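Local coordinates for putative xanthine dehydrogenase YAGS fad-binding subunit (PDB 5G5G), which binds a molybdenum centre and a pterin cytosine dinucleotide and probably oxidises aldehydes as the catalytic subunit of a periplasmic aldehyde oxidase, at residues 282-290 with 302-310; 176-184 with 713-721. One frame throughout, in Å; residues are numbered along the deposited sequence. Where two conformers were deposited one is given.

Contact 1: residues 282-290 with 302-310; sequences RPATLQHLR and ISHESWSGN
P283 starts the contact with its CB against S308 CB, 4.1 Å away, and just beyond it a water links A284 O to G309 N. L286 pairs with W307 through two backbone hydrogen bonds; its CD2 reaches W307 CE3 at 4.2 Å, and its carbonyl O lies in plane at the edge of the indole. Q287 has CG anti to its carbonyl carbon (chi1 -57°) and runs out extended, which brings OE1 to H304 NE2 at 2.7 Å, accepting on a lone pair. Amide and imidazole are nearly coplanar, 5° apart. Q287 NE2 donates to T285 OG1, which also hydrogen-bonds T182 OG1, and to P356 O. H288 forms the next hydrogen-bonded pair, with E305. In the conformer described, L289 lays CD2 over one H304 face, a CH-pi contact 3.6 Å from the centroid, while H304 ND1 hydrogen-bonds S323 OG. A leucine in place of H304 would probably leave Q287 OE1 without its donor and L289 CD2 without the flat ring beneath it. R290 pairs with S303, and a water joins R290 NH1 to S303 OG. This is an antiparallel beta hairpin in the molybdopterin cofactor-binding domain, the P283 side chain about 10 Å from the dioxothiomolybdenum ion.

Contact 2: residues 176-184 with 713-721; sequences IDATYTTPD and RVRDYPITL
Y180 and R715 each carry CG anti to their own carbonyl carbon, chi1 -51° and -54°, and R715 then stays extended from CG to NE, which carries its methylenes obliquely across the CD2-CE2 part of the Y180 ring. Y180 CD2 meets R715 CB at 3.5 Å and Y180 CE2 meets R715 CD at 3.6 Å. Ring and guanidinium do not stack: their planes stand 65° apart, and Y180 CE2 comes to the guanidinium edge. Both polar ends go to one carboxylate, that of E367, which makes a salt bridge with R715 NH2 and a hydrogen bond with Y180 OH. Along the backbone, T181 is bonded to the residues on both sides of D716. T181 N donates to R715 O at 2.9 Å, and T181 O takes the N-H of Y717 at 3.0 Å, nearly straight. That same carbonyl O lies in plane at the edge of the Y717 ring, whose CD1 is 4.0 Å from T182 CG2. A water ties T181 OG1 to Y717 O. Further on the contact turns apolar: P183 CD packs on Y717 CB, and P183 CG on CD of P718, which follows a cis peptide bond. The 713-721 loop, coming after helix 698-710, thus adds a single beta bridge to strand 174-182, an outermost strand of its sheet within this chain. Y180 also rests on I363 and A364 of helix 354-372, while Y717 touches both that helix, where its OH meets M359 O, and A700 and A703 of helix 698-710.

Overall arrangement
Both contacts belong to the same mixed sheet: contact 1 pairs two of its inner strands, whereas contact 2 joins one edge strand, 174-182, as counted within this chain, to a loop more than 500 residues later. The two meet where 174-182 runs beside 285-293, with probable hydrogen bonds between H288 NE2 and D177 OD1 and between T285 OG1 and T182 OG1. Contact 1 is the more buried, a long strand ladder with a coplanar amide-imidazole pair on one face. Contact 2 is partly buried, has just two direct backbone hydrogen bonds, and relies more on prolines, aromatic rings and an arginine's methylenes. Helix 354-372 touches side chains of both.

Contact 1: residues 282-290 with 302-310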
ATOM      1  N   ARG C 282       0.712   0.958  13.014  1.00 10.92           N
ATOM      2  CA  ARG C 282       1.861   0.611  13.846  1.00 11.43           C
ATOM      3  C   ARG C 282       2.229   1.863  14.680  1.00 12.17           C
ATOM      4  O   ARG C 282       2.408   2.893  14.109  1.00 12.27           O
ATOM      5  CB  ARG C 282       3.085   0.187  13.050  1.00 11.38           C
ATOM      6  CG  ARG C 282       4.176  -0.369  13.979  1.00 11.81           C
ATOM      7  CD  ARG C 282       5.534  -0.586  13.317  1.00 12.13           C
ATOM      8  NE  ARG C 282       5.482  -1.407  12.110  1.00 11.98           N
ATOM      9  CZ  ARG C 282       5.423  -2.753  12.055  1.00 11.42           C
ATOM     10  NH1 ARG C 282       5.192  -3.489  13.129  1.00 11.60           N
ATOM     11  NH2 ARG C 282       5.412  -3.355  10.869  1.00 11.50           N
ATOM     12  N   PRO C 283       2.396   1.727  16.007  1.00 11.93           N
ATOM     13  CA  PRO C 283       2.888   2.864  16.783  1.00 12.74           C
ATOM     14  C   PRO C 283       4.297   3.235  16.398  1.00 12.35           C
ATOM     15  O   PRO C 283       5.146   2.347  16.217  1.00 12.24           O
ATOM     16  CB  PRO C 283       2.848   2.347  18.224  1.00 13.43           C
ATOM     17  CG  PRO C 283       1.871   1.178  18.191  1.00 12.63           C
ATOM     18  CD  PRO C 283       2.072   0.576  16.870  1.00 12.51           C
ATOM     19  N   ALA C 284       4.539   4.535  16.313  1.00 12.41           N
ATOM     20  CA  ALA C 284       5.863   5.090  16.288  1.00 12.83           C
ATOM     21  C   ALA C 284       6.611   4.600  17.513  1.00 13.23           C
ATOM     22  O   ALA C 284       5.981   4.275  18.560  1.00 13.61           O
ATOM     23  CB  ALA C 284       5.838   6.613  16.301  1.00 13.58           C
ATOM     24  N   THR C 285       7.933   4.521  17.393  1.00 13.12           N
ATOM     25  CA  THR C 285       8.787   4.204  18.527  1.00 13.32           C
ATOM     26  C   THR C 285       9.926   5.221  18.689  1.00 13.45           C
ATOM     27  O   THR C 285      10.349   5.876  17.761  1.00 13.27           O
ATOM     28  CB  THR C 285       9.407   2.763  18.490  1.00 13.40           C
ATOM     29  OG1 THR C 285      10.401   2.693  17.446  1.00 13.76           O
ATOM     30  CG2 THR C 285       8.312   1.699  18.249  1.00 13.73           C
ATOM     31  N   LEU C 286      10.459   5.270  19.900  1.00 13.98           N
ATOM     32  CA  LEU C 286      11.652   6.051  20.235  1.00 14.95           C
ATOM     33  C   LEU C 286      12.480   5.074  21.100  1.00 14.38           C
ATOM     34  O   LEU C 286      12.024   4.658  22.162  1.00 14.99           O
ATOM     35  CB  LEU C 286      11.256   7.333  20.959  1.00 16.05           C
ATOM     36  CG  LEU C 286      12.332   8.358  21.296  1.00 18.42           C
ATOM     37  CD1 LEU C 286      11.671   9.686  21.641  1.00 20.03           C
ATOM     38  CD2 LEU C 286      13.235   7.907  22.437  1.00 19.44           C
ATOM     39  N   GLN C 287      13.629   4.662  20.609  1.00 13.95           N
ATOM     40  CA  GLN C 287      14.364   3.551  21.210  1.00 13.79           C
ATOM     41  C   GLN C 287      15.773   3.971  21.615  1.00 14.50           C
ATOM     42  O   GLN C 287      16.463   4.650  20.841  1.00 14.65           O
ATOM     43  CB  GLN C 287      14.462   2.399  20.245  1.00 13.46           C
ATOM     44  CG  GLN C 287      13.101   1.891  19.750  1.00 13.20           C
ATOM     45  CD  GLN C 287      13.244   0.736  18.813  1.00 12.88           C
ATOM     46  OE1 GLN C 287      13.872  -0.287  19.118  1.00 13.03           O
ATOM     47  NE2 GLN C 287      12.611   0.851  17.695  1.00 12.79           N
ATOM     48  N   HIS C 288      16.200   3.515  22.778  1.00 14.58           N
ATOM     49  CA  HIS C 288      17.535   3.844  23.295  1.00 15.25           C
ATOM     50  C   HIS C 288      18.306   2.537  23.492  1.00 14.82           C
ATOM     51  O   HIS C 288      17.876   1.682  24.278  1.00 14.58           O
ATOM     52  CB  HIS C 288      17.378   4.627  24.593  1.00 16.56           C
ATOM     53  CG  HIS C 288      18.662   5.159  25.129  1.00 18.09           C
ATOM     54  ND1 HIS C 288      18.838   5.462  26.460  1.00 20.08           N
ATOM     55  CD2 HIS C 288      19.838   5.426  24.523  1.00 18.60           C
ATOM     56  CE1 HIS C 288      20.073   5.917  26.645  1.00 20.55           C
ATOM     57  NE2 HIS C 288      20.698   5.906  25.479  1.00 19.46           N
ATOM     58  N   LEU C 289      19.434   2.397  22.789  0.50 14.70           N
ATOM     59  CA  LEU C 289      20.247   1.186  22.796  0.50 14.50           C
ATOM     60  C   LEU C 289      21.642   1.506  23.301  0.50 15.04           C
ATOM     61  O   LEU C 289      22.302   2.424  22.781  0.50 14.77           O
ATOM     62  CB  LEU C 289      20.331   0.609  21.391  0.50 14.34           C
ATOM     63  CG  LEU C 289      19.152  -0.296  21.064  0.50 13.83           C
ATOM     64  CD1 LEU C 289      18.994  -0.459  19.562  0.50 13.98           C
ATOM     65  CD2 LEU C 289      19.336  -1.662  21.686  0.50 14.04           C
ATOM     66  N   ARG C 290      22.077   0.752  24.309  1.00 15.15           N
ATOM     67  CA  ARG C 290      23.418   0.884  24.865  1.00 16.00           C
ATOM     68  C   ARG C 290      24.010  -0.534  24.833  1.00 15.68           C
ATOM     69  O   ARG C 290      23.477  -1.450  25.495  1.00 15.66           O
ATOM     70  CB  ARG C 290      23.376   1.450  26.267  1.00 17.54           C
ATOM     71  CG  ARG C 290      22.648   2.795  26.335  1.00 19.04           C
ATOM     72  CD  ARG C 290      22.327   3.116  27.773  1.00 20.82           C
ATOM     73  NE  ARG C 290      23.495   3.579  28.424  1.00 23.29           N
ATOM     74  CZ  ARG C 290      23.687   3.619  29.758  1.00 26.40           C
ATOM     75  NH1 ARG C 290      22.753   3.161  30.628  1.00 27.06           N
ATOM     76  NH2 ARG C 290      24.825   4.123  30.233  1.00 26.67           N
ATOM     77  N   ILE C 302      24.035  -5.345  27.222  1.00 17.26           N
ATOM     78  CA  ILE C 302      23.043  -4.908  26.246  1.00 17.41           C
ATOM     79  C   ILE C 302      21.839  -4.354  26.984  1.00 16.70           C
ATOM     80  O   ILE C 302      21.278  -4.987  27.876  1.00 16.08           O
ATOM     81  CB  ILE C 302      22.640  -6.017  25.234  1.00 18.86           C
ATOM     82  CG1 ILE C 302      21.596  -5.471  24.243  1.00 18.91           C
ATOM     83  CG2 ILE C 302      22.131  -7.304  25.929  1.00 19.49           C
ATOM     84  CD1 ILE C 302      21.514  -6.361  23.018  1.00 20.09           C
ATOM     85  N   SER C 303      21.490  -3.122  26.660  1.00 16.31           N
ATOM     86  CA  SER C 303      20.350  -2.427  27.219  1.00 16.03           C
ATOM     87  C   SER C 303      19.512  -1.907  26.047  1.00 15.40           C
ATOM     88  O   SER C 303      20.041  -1.284  25.084  1.00 14.78           O
ATOM     89  CB  SER C 303      20.761  -1.271  28.108  1.00 16.82           C
ATOM     90  OG  SER C 303      19.634  -0.438  28.498  1.00 16.97           O
ATOM     91  N   HIS C 304      18.205  -2.181  26.088  1.00 14.87           N
ATOM     92  CA  HIS C 304      17.311  -1.683  25.032  1.00 14.68           C
ATOM     93  C   HIS C 304      16.032  -1.202  25.722  1.00 15.12           C
ATOM     94  O   HIS C 304      15.353  -1.980  26.418  1.00 15.33           O
ATOM     95  CB  HIS C 304      17.022  -2.783  24.044  1.00 14.26           C
ATOM     96  CG  HIS C 304      16.329  -2.346  22.791  1.00 13.77           C
ATOM     97  ND1 HIS C 304      16.191  -3.195  21.717  1.00 13.92           N
ATOM     98  CD2 HIS C 304      15.730  -1.188  22.441  1.00 13.63           C
ATOM     99  CE1 HIS C 304      15.553  -2.565  20.747  1.00 13.28           C
ATOM    100  NE2 HIS C 304      15.240  -1.352  21.170  1.00 13.39           N
ATOM    101  N   GLU C 305      15.757   0.089  25.600  1.00 15.58           N
ATOM    102  CA  GLU C 305      14.485   0.643  26.106  1.00 15.92           C
ATOM    103  C   GLU C 305      13.734   1.224  24.917  1.00 15.79           C
ATOM    104  O   GLU C 305      14.346   1.763  24.010  1.00 15.79           O
ATOM    105  CB  GLU C 305      14.716   1.678  27.182  1.00 17.75           C
ATOM    106  CG  GLU C 305      15.345   1.097  28.425  1.00 19.02           C
ATOM    107  CD  GLU C 305      15.470   2.065  29.571  1.00 21.34           C
ATOM    108  OE1 GLU C 305      15.522   3.286  29.349  1.00 21.96           O
ATOM    109  OE2 GLU C 305      15.501   1.585  30.728  1.00 22.57           O
ATOM    110  N   SER C 306      12.427   1.059  24.907  1.00 15.03           N
ATOM    111  CA  SER C 306      11.586   1.606  23.854  1.00 14.71           C
ATOM    112  C   SER C 306      10.360   2.298  24.399  1.00 14.97           C
ATOM    113  O   SER C 306       9.706   1.798  25.336  1.00 14.93           O
ATOM    114  CB  SER C 306      11.162   0.489  22.910  1.00 14.59           C
ATOM    115  OG  SER C 306      10.500   1.035  21.771  1.00 14.52           O
ATOM    116  N   TRP C 307      10.097   3.467  23.845  1.00 14.40           N
ATOM    117  CA  TRP C 307       8.893   4.251  24.134  1.00 14.50           C
ATOM    118  C   TRP C 307       7.961   4.179  22.923  1.00 14.31           C
ATOM    119  O   TRP C 307       8.391   4.309  21.785  1.00 14.16           O
ATOM    120  CB  TRP C 307       9.272   5.713  24.361  1.00 14.95           C
ATOM    121  CG  TRP C 307       9.788   6.031  25.702  1.00 15.54           C
ATOM    122  CD1 TRP C 307       9.122   6.632  26.705  1.00 16.06           C
ATOM    123  CD2 TRP C 307      11.138   5.824  26.175  1.00 16.12           C
ATOM    124  NE1 TRP C 307       9.963   6.762  27.821  1.00 16.75           N
ATOM    125  CE2 TRP C 307      11.201   6.295  27.491  1.00 16.72           C
ATOM    126  CE3 TRP C 307      12.282   5.245  25.608  1.00 16.25           C
ATOM    127  CZ2 TRP C 307      12.399   6.202  28.279  1.00 17.48           C
ATOM    128  CZ3 TRP C 307      13.448   5.135  26.375  1.00 16.52           C
ATOM    129  CH2 TRP C 307      13.489   5.597  27.680  1.00 17.00           C
ATOM    130  N   SER C 308       6.679   3.996  23.183  1.00 14.24           N
ATOM    131  CA  SER C 308       5.623   4.119  22.171  1.00 14.38           C
ATOM    132  C   SER C 308       4.411   4.658  22.922  1.00 14.86           C
ATOM    133  O   SER C 308       4.410   4.684  24.170  1.00 15.55           O
ATOM    134  CB  SER C 308       5.289   2.758  21.496  1.00 14.34           C
ATOM    135  OG  SER C 308       4.609   1.871  22.416  1.00 14.60           O
ATOM    136  N   GLY C 309       3.408   5.064  22.187  1.00 14.45           N
ATOM    137  CA  GLY C 309       2.213   5.605  22.789  1.00 14.93           C
ATOM    138  C   GLY C 309       0.935   4.994  22.252  1.00 14.75           C
ATOM    139  O   GLY C 309       0.918   4.385  21.173  1.00 14.30           O
ATOM    140  N   ASN C 310      -0.127   5.131  23.026  1.00 14.75           N
ATOM    141  CA  ASN C 310      -1.423   4.657  22.572  1.00 15.09           C
ATOM    142  C   ASN C 310      -2.535   5.290  23.373  1.00 15.61           C
ATOM    143  O   ASN C 310      -2.298   5.981  24.398  1.00 15.51           O
ATOM    144  CB  ASN C 310      -1.499   3.098  22.697  1.00 14.83           C
ATOM    145  CG  ASN C 310      -2.235   2.464  21.555  1.00 14.58           C
ATOM    146  OD1 ASN C 310      -3.167   3.068  20.997  1.00 14.42           O
ATOM    147  ND2 ASN C 310      -1.848   1.249  21.199  1.00 13.36           N
TER
HETATM  148  O   HOH W   1       3.914   5.612  19.553  1.00 14.63           O
HETATM  149  O   HOH W   2      19.227   1.561  26.907  1.00 16.83           O
HETATM  150  O   HOH W   3      18.073   3.677  28.215  1.00 31.75           O
HETATM  151  O   HOH W   4      20.328   1.526  30.547  1.00 33.62           O

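Contact 2: residues 176-184 with 713-721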
ATOM      1  N   ILE C 176      28.566   1.437  22.317  1.00 16.67           N
ATOM      2  CA  ILE C 176      27.720   2.471  21.666  1.00 17.28           C
ATOM      3  C   ILE C 176      26.554   2.840  22.569  1.00 17.43           C
ATOM      4  O   ILE C 176      26.161   2.043  23.420  1.00 16.59           O
ATOM      5  CB  ILE C 176      27.197   2.059  20.251  1.00 17.44           C
ATOM      6  CG1 ILE C 176      26.279   0.852  20.329  1.00 17.58           C
ATOM      7  CG2 ILE C 176      28.347   1.771  19.295  1.00 17.88           C
ATOM      8  CD1 ILE C 176      24.802   1.219  20.477  1.00 18.06           C
ATOM      9  N   ASP C 177      26.073   4.076  22.405  1.00 17.63           N
ATOM     10  CA  ASP C 177      24.880   4.610  23.089  1.00 18.56           C
ATOM     11  C   ASP C 177      24.193   5.469  22.038  1.00 17.78           C
ATOM     12  O   ASP C 177      24.737   6.499  21.655  1.00 18.05           O
ATOM     13  CB  ASP C 177      25.265   5.443  24.316  1.00 19.83           C
ATOM     14  CG  ASP C 177      24.063   6.024  25.060  1.00 20.93           C
ATOM     15  OD1 ASP C 177      23.074   6.340  24.428  1.00 21.99           O
ATOM     16  OD2 ASP C 177      24.117   6.224  26.295  1.00 23.99           O
ATOM     17  N   ALA C 178      23.044   5.026  21.546  1.00 17.04           N
ATOM     18  CA  ALA C 178      22.418   5.668  20.404  1.00 16.97           C
ATOM     19  C   ALA C 178      20.935   5.580  20.541  1.00 16.40           C
ATOM     20  O   ALA C 178      20.443   4.664  21.206  1.00 16.21           O
ATOM     21  CB  ALA C 178      22.832   5.026  19.082  1.00 16.78           C
ATOM     22  N   THR C 179      20.247   6.542  19.927  1.00 16.51           N
ATOM     23  CA  THR C 179      18.790   6.625  19.959  1.00 16.56           C
ATOM     24  C   THR C 179      18.302   6.557  18.538  1.00 15.82           C
ATOM     25  O   THR C 179      18.889   7.165  17.649  1.00 15.38           O
ATOM     26  CB  THR C 179      18.329   7.932  20.673  1.00 17.97           C
ATOM     27  OG1 THR C 179      18.818   7.912  22.028  1.00 19.11           O
ATOM     28  CG2 THR C 179      16.817   8.133  20.693  1.00 18.93           C
ATOM     29  N   TYR C 180      17.189   5.859  18.355  1.00 14.78           N
ATOM     30  CA  TYR C 180      16.589   5.607  17.043  1.00 14.51           C
ATOM     31  C   TYR C 180      15.070   5.848  17.127  1.00 14.45           C
ATOM     32  O   TYR C 180      14.441   5.699  18.167  1.00 13.81           O
ATOM     33  CB  TYR C 180      16.831   4.176  16.545  1.00 14.02           C
ATOM     34  CG  TYR C 180      18.270   3.754  16.599  1.00 13.98           C
ATOM     35  CD1 TYR C 180      18.842   3.297  17.801  1.00 14.61           C
ATOM     36  CD2 TYR C 180      19.081   3.827  15.486  1.00 14.10           C
ATOM     37  CE1 TYR C 180      20.173   2.944  17.837  1.00 15.18           C
ATOM     38  CE2 TYR C 180      20.416   3.471  15.529  1.00 14.45           C
ATOM     39  CZ  TYR C 180      20.954   3.017  16.706  1.00 14.89           C
ATOM     40  OH  TYR C 180      22.300   2.735  16.799  1.00 15.54           O
ATOM     41  N   THR C 181      14.512   6.293  16.016  1.00 14.22           N
ATOM     42  CA  THR C 181      13.056   6.431  15.909  1.00 13.68           C
ATOM     43  C   THR C 181      12.520   5.761  14.665  1.00 12.99           C
ATOM     44  O   THR C 181      13.177   5.755  13.605  1.00 12.62           O
ATOM     45  CB  THR C 181      12.552   7.896  15.961  1.00 14.35           C
ATOM     46  OG1 THR C 181      13.036   8.630  14.825  1.00 15.10           O
ATOM     47  CG2 THR C 181      13.035   8.577  17.194  1.00 15.34           C
ATOM     48  N   THR C 182      11.300   5.267  14.822  1.00 12.11           N
ATOM     49  CA  THR C 182      10.449   4.779  13.711  1.00 12.40           C
ATOM     50  C   THR C 182       9.102   5.485  13.800  1.00 12.68           C
ATOM     51  O   THR C 182       8.607   5.743  14.884  1.00 12.86           O
ATOM     52  CB  THR C 182      10.226   3.302  13.743  1.00 12.46           C
ATOM     53  OG1 THR C 182       9.492   2.920  14.921  1.00 13.51           O
ATOM     54  CG2 THR C 182      11.557   2.579  13.765  1.00 12.52           C
ATOM     55  N   PRO C 183       8.530   5.812  12.644  1.00 12.74           N
ATOM     56  CA  PRO C 183       7.299   6.555  12.621  1.00 13.60           C
ATOM     57  C   PRO C 183       6.079   5.641  12.739  1.00 12.85           C
ATOM     58  O   PRO C 183       6.176   4.392  12.614  1.00 13.21           O
ATOM     59  CB  PRO C 183       7.334   7.196  11.189  1.00 13.38           C
ATOM     60  CG  PRO C 183       7.976   6.163  10.367  1.00 12.91           C
ATOM     61  CD  PRO C 183       9.005   5.520  11.283  1.00 12.69           C
ATOM     62  N   ASP C 184       4.910   6.272  12.926  1.00 12.80           N
ATOM     63  CA  ASP C 184       3.681   5.561  12.761  1.00 12.31           C
ATOM     64  C   ASP C 184       3.584   5.048  11.316  1.00 11.78           C
ATOM     65  O   ASP C 184       3.987   5.740  10.342  1.00 11.64           O
ATOM     66  CB  ASP C 184       2.500   6.479  13.105  1.00 12.82           C
ATOM     67  CG  ASP C 184       2.578   7.000  14.516  1.00 13.24           C
ATOM     68  OD1 ASP C 184       2.260   6.219  15.419  1.00 12.97           O
ATOM     69  OD2 ASP C 184       2.946   8.207  14.680  1.00 13.89           O
ATOM     70  N   ARG C 713      25.102   8.069   8.856  1.00 16.79           N
ATOM     71  CA  ARG C 713      24.153   7.313   9.673  1.00 17.13           C
ATOM     72  C   ARG C 713      22.881   8.098   9.855  1.00 17.34           C
ATOM     73  O   ARG C 713      22.926   9.285  10.194  1.00 19.01           O
ATOM     74  CB  ARG C 713      24.706   7.045  11.053  1.00 17.64           C
ATOM     75  CG  ARG C 713      25.884   6.129  11.077  1.00 17.97           C
ATOM     76  CD  ARG C 713      25.454   4.689  10.949  1.00 17.54           C
ATOM     77  NE  ARG C 713      26.635   3.851  11.113  1.00 17.57           N
ATOM     78  CZ  ARG C 713      26.669   2.546  10.860  1.00 16.77           C
ATOM     79  NH1 ARG C 713      25.613   1.906  10.399  1.00 16.14           N
ATOM     80  NH2 ARG C 713      27.798   1.890  11.053  1.00 17.75           N
ATOM     81  N   VAL C 714      21.748   7.490   9.559  1.00 17.02           N
ATOM     82  CA  VAL C 714      20.478   8.137   9.799  1.00 16.75           C
ATOM     83  C   VAL C 714      19.696   7.213  10.738  1.00 16.65           C
ATOM     84  O   VAL C 714      19.419   6.039  10.410  1.00 17.99           O
ATOM     85  CB  VAL C 714      19.694   8.330   8.486  1.00 16.69           C
ATOM     86  CG1 VAL C 714      18.322   8.951   8.757  1.00 16.41           C
ATOM     87  CG2 VAL C 714      20.531   9.147   7.511  1.00 17.89           C
ATOM     88  N   ARG C 715      19.310   7.751  11.888  1.00 16.08           N
ATOM     89  CA  ARG C 715      18.699   6.907  12.925  1.00 16.08           C
ATOM     90  C   ARG C 715      17.208   7.163  13.125  1.00 15.47           C
ATOM     91  O   ARG C 715      16.589   6.542  13.972  1.00 15.23           O
ATOM     92  CB  ARG C 715      19.479   7.095  14.234  1.00 16.75           C
ATOM     93  CG  ARG C 715      20.964   6.853  14.113  1.00 17.22           C
ATOM     94  CD  ARG C 715      21.632   6.850  15.468  1.00 17.56           C
ATOM     95  NE  ARG C 715      23.044   6.592  15.315  1.00 18.44           N
ATOM     96  CZ  ARG C 715      23.952   7.504  14.984  1.00 18.58           C
ATOM     97  NH1 ARG C 715      23.621   8.788  14.850  1.00 19.04           N
ATOM     98  NH2 ARG C 715      25.220   7.140  14.869  1.00 18.96           N
ATOM     99  N   ASP C 716      16.655   8.103  12.366  0.57 15.32           N
ATOM    100  CA  ASP C 716      15.228   8.405  12.346  0.57 15.24           C
ATOM    101  C   ASP C 716      14.677   8.005  10.966  0.57 14.46           C
ATOM    102  O   ASP C 716      14.985   8.612   9.944  0.57 14.19           O
ATOM    103  CB  ASP C 716      14.915   9.875  12.700  0.57 16.42           C
ATOM    104  CG  ASP C 716      15.531  10.862  11.741  0.57 17.59           C
ATOM    105  OD1 ASP C 716      16.767  10.810  11.589  0.57 19.00           O
ATOM    106  OD2 ASP C 716      14.785  11.691  11.146  0.57 17.88           O
ATOM    107  N   TYR C 717      13.925   6.925  10.945  1.00 13.46           N
ATOM    108  CA  TYR C 717      13.361   6.423   9.685  1.00 13.01           C
ATOM    109  C   TYR C 717      12.126   7.251   9.290  1.00 13.57           C
ATOM    110  O   TYR C 717      11.496   7.847  10.167  1.00 13.90           O
ATOM    111  CB  TYR C 717      12.924   5.005   9.877  1.00 12.34           C
ATOM    112  CG  TYR C 717      13.993   3.964   9.977  1.00 12.35           C
ATOM    113  CD1 TYR C 717      14.532   3.585  11.231  1.00 11.84           C
ATOM    114  CD2 TYR C 717      14.393   3.289   8.865  1.00 11.98           C
ATOM    115  CE1 TYR C 717      15.485   2.549  11.326  1.00 12.23           C
ATOM    116  CE2 TYR C 717      15.282   2.231   8.942  1.00 12.62           C
ATOM    117  CZ  TYR C 717      15.829   1.859  10.166  1.00 12.60           C
ATOM    118  OH  TYR C 717      16.683   0.790  10.176  1.00 12.52           O
ATOM    119  N   PRO C 718      11.745   7.286   8.000  1.00 13.89           N
ATOM    120  CA  PRO C 718      12.460   6.682   6.879  1.00 14.02           C
ATOM    121  C   PRO C 718      13.657   7.520   6.450  1.00 14.29           C
ATOM    122  O   PRO C 718      13.745   8.733   6.758  1.00 13.95           O
ATOM    123  CB  PRO C 718      11.379   6.654   5.762  1.00 13.49           C
ATOM    124  CG  PRO C 718      10.518   7.843   6.084  1.00 13.78           C
ATOM    125  CD  PRO C 718      10.507   8.001   7.562  1.00 13.40           C
ATOM    126  N   ILE C 719      14.559   6.880   5.713  1.00 14.77           N
ATOM    127  CA  ILE C 719      15.787   7.499   5.283  1.00 15.60           C
ATOM    128  C   ILE C 719      15.582   8.127   3.899  1.00 16.42           C
ATOM    129  O   ILE C 719      15.863   7.526   2.856  1.00 17.34           O
ATOM    130  CB  ILE C 719      16.943   6.503   5.330  1.00 16.49           C
ATOM    131  CG1 ILE C 719      17.079   5.903   6.743  1.00 17.42           C
ATOM    132  CG2 ILE C 719      18.247   7.214   4.986  1.00 17.25           C
ATOM    133  CD1 ILE C 719      18.053   4.746   6.837  1.00 17.35           C
ATOM    134  N   THR C 720      15.119   9.366   3.941  1.00 15.99           N
ATOM    135  CA  THR C 720      14.823  10.135   2.784  1.00 15.77           C
ATOM    136  C   THR C 720      15.945  11.085   2.473  1.00 16.00           C
ATOM    137  O   THR C 720      16.874  11.331   3.287  1.00 15.83           O
ATOM    138  CB  THR C 720      13.473  10.860   2.989  1.00 16.04           C
ATOM    139  OG1 THR C 720      13.526  11.653   4.186  1.00 15.89           O
ATOM    140  CG2 THR C 720      12.379   9.873   3.017  1.00 15.76           C
ATOM    141  N   LEU C 721      15.956  11.608   1.256  1.00 15.90           N
ATOM    142  CA  LEU C 721      17.117  12.319   0.764  1.00 16.47           C
ATOM    143  C   LEU C 721      17.440  13.596   1.580  1.00 17.47           C
ATOM    144  O   LEU C 721      18.600  14.019   1.710  1.00 17.26           O
ATOM    145  CB  LEU C 721      16.937  12.688  -0.714  1.00 17.50           C
ATOM    146  CG  LEU C 721      15.833  13.702  -1.080  1.00 18.11           C
ATOM    147  CD1 LEU C 721      16.226  15.164  -0.965  1.00 18.96           C
ATOM    148  CD2 LEU C 721      15.308  13.416  -2.507  1.00 18.58           C
TER
HETATM  149  O   HOH W   5      11.122   8.161  12.866  1.00 18.54           O